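Local coordinates for Ets DNA-binding protein pokkuri (Drosophila melanogaster, PDB 1SV0) that represses RNA polymerase II transcription as an ETS-family DNA-binding factor, holding back photoreceptor development in opposition to the RAS-mediated proneural signal, at residues Asp9-Ser14 / Arg45-Thr50. The protein carries 1 engineered substitution. Sequence-based numbering, arbitrary orientation.
Sequences DPRLWS and RLCLLT. Engineered in segment 45-50: R45 (natural residue Ala).
L46 meets W13 at the edge of the indole: its CD2 lies 4.3 Å from CZ3, near the ring plane, a loose apolar touch that suits a branched leucine beside a broad aromatic. One face of the same indole is covered from within segment 9-14: P10 CA sits 3.4 Å above the ring plane, over its centre, while W13 NE1 is spent on the carbonyl of P7. C47 does most of the joining. Its SG stands anti to its own carbonyl carbon (chi1 -67°) and reaches P10 CB at 3.7 Å, with R11 CG 3.8 Å from the same sulfur; a small, polarisable thiol suits a corner where both carbons come within contact. Here the short 3-10 turn 10-12, leading into helix 15-28, packs on L46 and C47 in the helical SAM/Pointed domain, and the long helix 62-77 touches both sides through L69 and I73. R11 meets the sulfur with its CG and its backbone N, while its chain bends at chi3 (-81°) and takes the guanidinium to D9, where NH2 and OD1 form a 2.9 Å salt bridge. C47 is itself part of the type I turn from L46 to L49, which carries the chain toward T50.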
loop_
_atom_site.group_PDB
_atom_site.type_symbol
_atom_site.label_atom_id
_atom_site.label_comp_id
_atom_site.label_asym_id
_atom_site.label_seq_id
_atom_site.Cartn_x
_atom_site.Cartn_y
_atom_site.Cartn_z
ATOM N N ASP A 9 -14.290 -15.819 -0.563
ATOM C CA ASP A 9 -15.034 -14.741 0.072
ATOM C C ASP A 9 -14.480 -14.472 1.466
ATOM O O ASP A 9 -14.698 -15.255 2.389
ATOM C CB ASP A 9 -16.520 -15.101 0.150
ATOM C CG ASP A 9 -17.349 -14.007 0.783
ATOM O OD1 ASP A 9 -17.188 -12.836 0.386
ATOM O OD2 ASP A 9 -18.164 -14.317 1.676
ATOM N N PRO A 10 -13.755 -13.353 1.634
ATOM C CA PRO A 10 -13.154 -12.965 2.916
ATOM C C PRO A 10 -14.143 -12.980 4.082
ATOM O O PRO A 10 -13.773 -13.248 5.227
ATOM C CB PRO A 10 -12.627 -11.558 2.642
ATOM C CG PRO A 10 -12.343 -11.572 1.171
ATOM C CD PRO A 10 -13.524 -12.313 0.614
ATOM N N ARG A 11 -15.404 -12.681 3.790
ATOM C CA ARG A 11 -16.428 -12.659 4.823
ATOM C C ARG A 11 -16.586 -14.016 5.499
ATOM O O ARG A 11 -17.196 -14.116 6.562
ATOM C CB ARG A 11 -17.761 -12.208 4.226
ATOM C CG ARG A 11 -17.806 -10.728 3.891
ATOM C CD ARG A 11 -19.091 -10.368 3.168
ATOM N NE ARG A 11 -19.031 -10.695 1.746
ATOM C CZ ARG A 11 -19.929 -11.440 1.111
ATOM N NH1 ARG A 11 -20.962 -11.944 1.775
ATOM N NH2 ARG A 11 -19.802 -11.668 -0.192
ATOM N N LEU A 12 -16.028 -15.058 4.891
ATOM C CA LEU A 12 -16.121 -16.400 5.454
ATOM C C LEU A 12 -14.828 -16.832 6.150
ATOM O O LEU A 12 -14.727 -17.952 6.644
ATOM C CB LEU A 12 -16.470 -17.404 4.353
ATOM C CG LEU A 12 -17.749 -17.110 3.560
ATOM C CD1 LEU A 12 -17.986 -18.212 2.546
ATOM C CD2 LEU A 12 -18.935 -16.999 4.504
ATOM N N TRP A 13 -13.846 -15.942 6.201
ATOM C CA TRP A 13 -12.571 -16.274 6.832
ATOM C C TRP A 13 -12.649 -16.525 8.325
ATOM O O TRP A 13 -13.398 -15.866 9.043
ATOM C CB TRP A 13 -11.535 -15.167 6.588
ATOM C CG TRP A 13 -11.069 -15.070 5.176
ATOM C CD1 TRP A 13 -11.265 -15.987 4.182
ATOM C CD2 TRP A 13 -10.286 -14.017 4.602
ATOM N NE1 TRP A 13 -10.654 -15.569 3.024
ATOM C CE2 TRP A 13 -10.042 -14.364 3.256
ATOM C CE3 TRP A 13 -9.764 -12.812 5.096
ATOM C CZ2 TRP A 13 -9.296 -13.553 2.395
ATOM C CZ3 TRP A 13 -9.021 -12.000 4.234
ATOM C CH2 TRP A 13 -8.796 -12.378 2.902
ATOM N N SER A 14 -11.859 -17.488 8.785
ATOM C CA SER A 14 -11.778 -17.808 10.206
ATOM C C SER A 14 -10.804 -16.775 10.777
ATOM O O SER A 14 -10.257 -15.967 10.025
ATOM C CB SER A 14 -11.195 -19.211 10.392
ATOM O OG SER A 14 -9.858 -19.263 9.906
ATOM N N ARG A 45 -16.111 -9.838 10.671
ATOM C CA ARG A 45 -15.848 -8.558 11.312
ATOM C C ARG A 45 -14.741 -7.771 10.611
ATOM O O ARG A 45 -14.819 -6.544 10.509
ATOM C CB ARG A 45 -15.486 -8.765 12.787
ATOM C CG ARG A 45 -15.453 -7.481 13.586
ATOM C CD ARG A 45 -14.797 -7.684 14.945
ATOM N NE ARG A 45 -14.443 -6.405 15.556
ATOM C CZ ARG A 45 -13.579 -6.264 16.555
ATOM N NH1 ARG A 45 -12.972 -7.329 17.067
ATOM N NH2 ARG A 45 -13.315 -5.058 17.038
ATOM N N LEU A 46 -13.710 -8.463 10.128
ATOM C CA LEU A 46 -12.627 -7.769 9.434
ATOM C C LEU A 46 -13.240 -6.963 8.297
ATOM O O LEU A 46 -12.910 -5.795 8.097
ATOM C CB LEU A 46 -11.611 -8.756 8.840
ATOM C CG LEU A 46 -10.412 -8.104 8.120
ATOM C CD1 LEU A 46 -9.500 -7.456 9.151
ATOM C CD2 LEU A 46 -9.638 -9.137 7.315
ATOM N N CYS A 47 -14.153 -7.595 7.567
ATOM C CA CYS A 47 -14.789 -6.951 6.428
ATOM C C CYS A 47 -15.732 -5.806 6.778
ATOM O O CYS A 47 -16.179 -5.088 5.893
ATOM C CB CYS A 47 -15.523 -7.999 5.584
ATOM S SG CYS A 47 -14.415 -9.162 4.762
ATOM N N LEU A 48 -16.027 -5.636 8.063
ATOM C CA LEU A 48 -16.913 -4.563 8.497
ATOM C C LEU A 48 -16.133 -3.348 8.977
ATOM O O LEU A 48 -16.713 -2.288 9.213
ATOM C CB LEU A 48 -17.863 -5.058 9.599
ATOM C CG LEU A 48 -19.183 -5.663 9.096
ATOM C CD1 LEU A 48 -18.899 -6.692 8.028
ATOM C CD2 LEU A 48 -19.961 -6.286 10.252
ATOM N N LEU A 49 -14.818 -3.493 9.119
ATOM C CA LEU A 49 -13.995 -2.371 9.560
ATOM C C LEU A 49 -14.038 -1.268 8.514
ATOM O O LEU A 49 -13.898 -1.532 7.321
ATOM C CB LEU A 49 -12.540 -2.802 9.775
ATOM C CG LEU A 49 -12.252 -3.746 10.945
ATOM C CD1 LEU A 49 -10.745 -3.959 11.060
ATOM C CD2 LEU A 49 -12.810 -3.154 12.237
ATOM N N THR A 50 -14.243 -0.039 8.970
ATOM C CA THR A 50 -14.290 1.118 8.088
ATOM C C THR A 50 -12.861 1.473 7.736
ATOM O O THR A 50 -11.923 0.988 8.370
ATOM C CB THR A 50 -14.911 2.341 8.790
ATOM O OG1 THR A 50 -14.044 2.772 9.845
ATOM C CG2 THR A 50 -16.268 1.986 9.377
#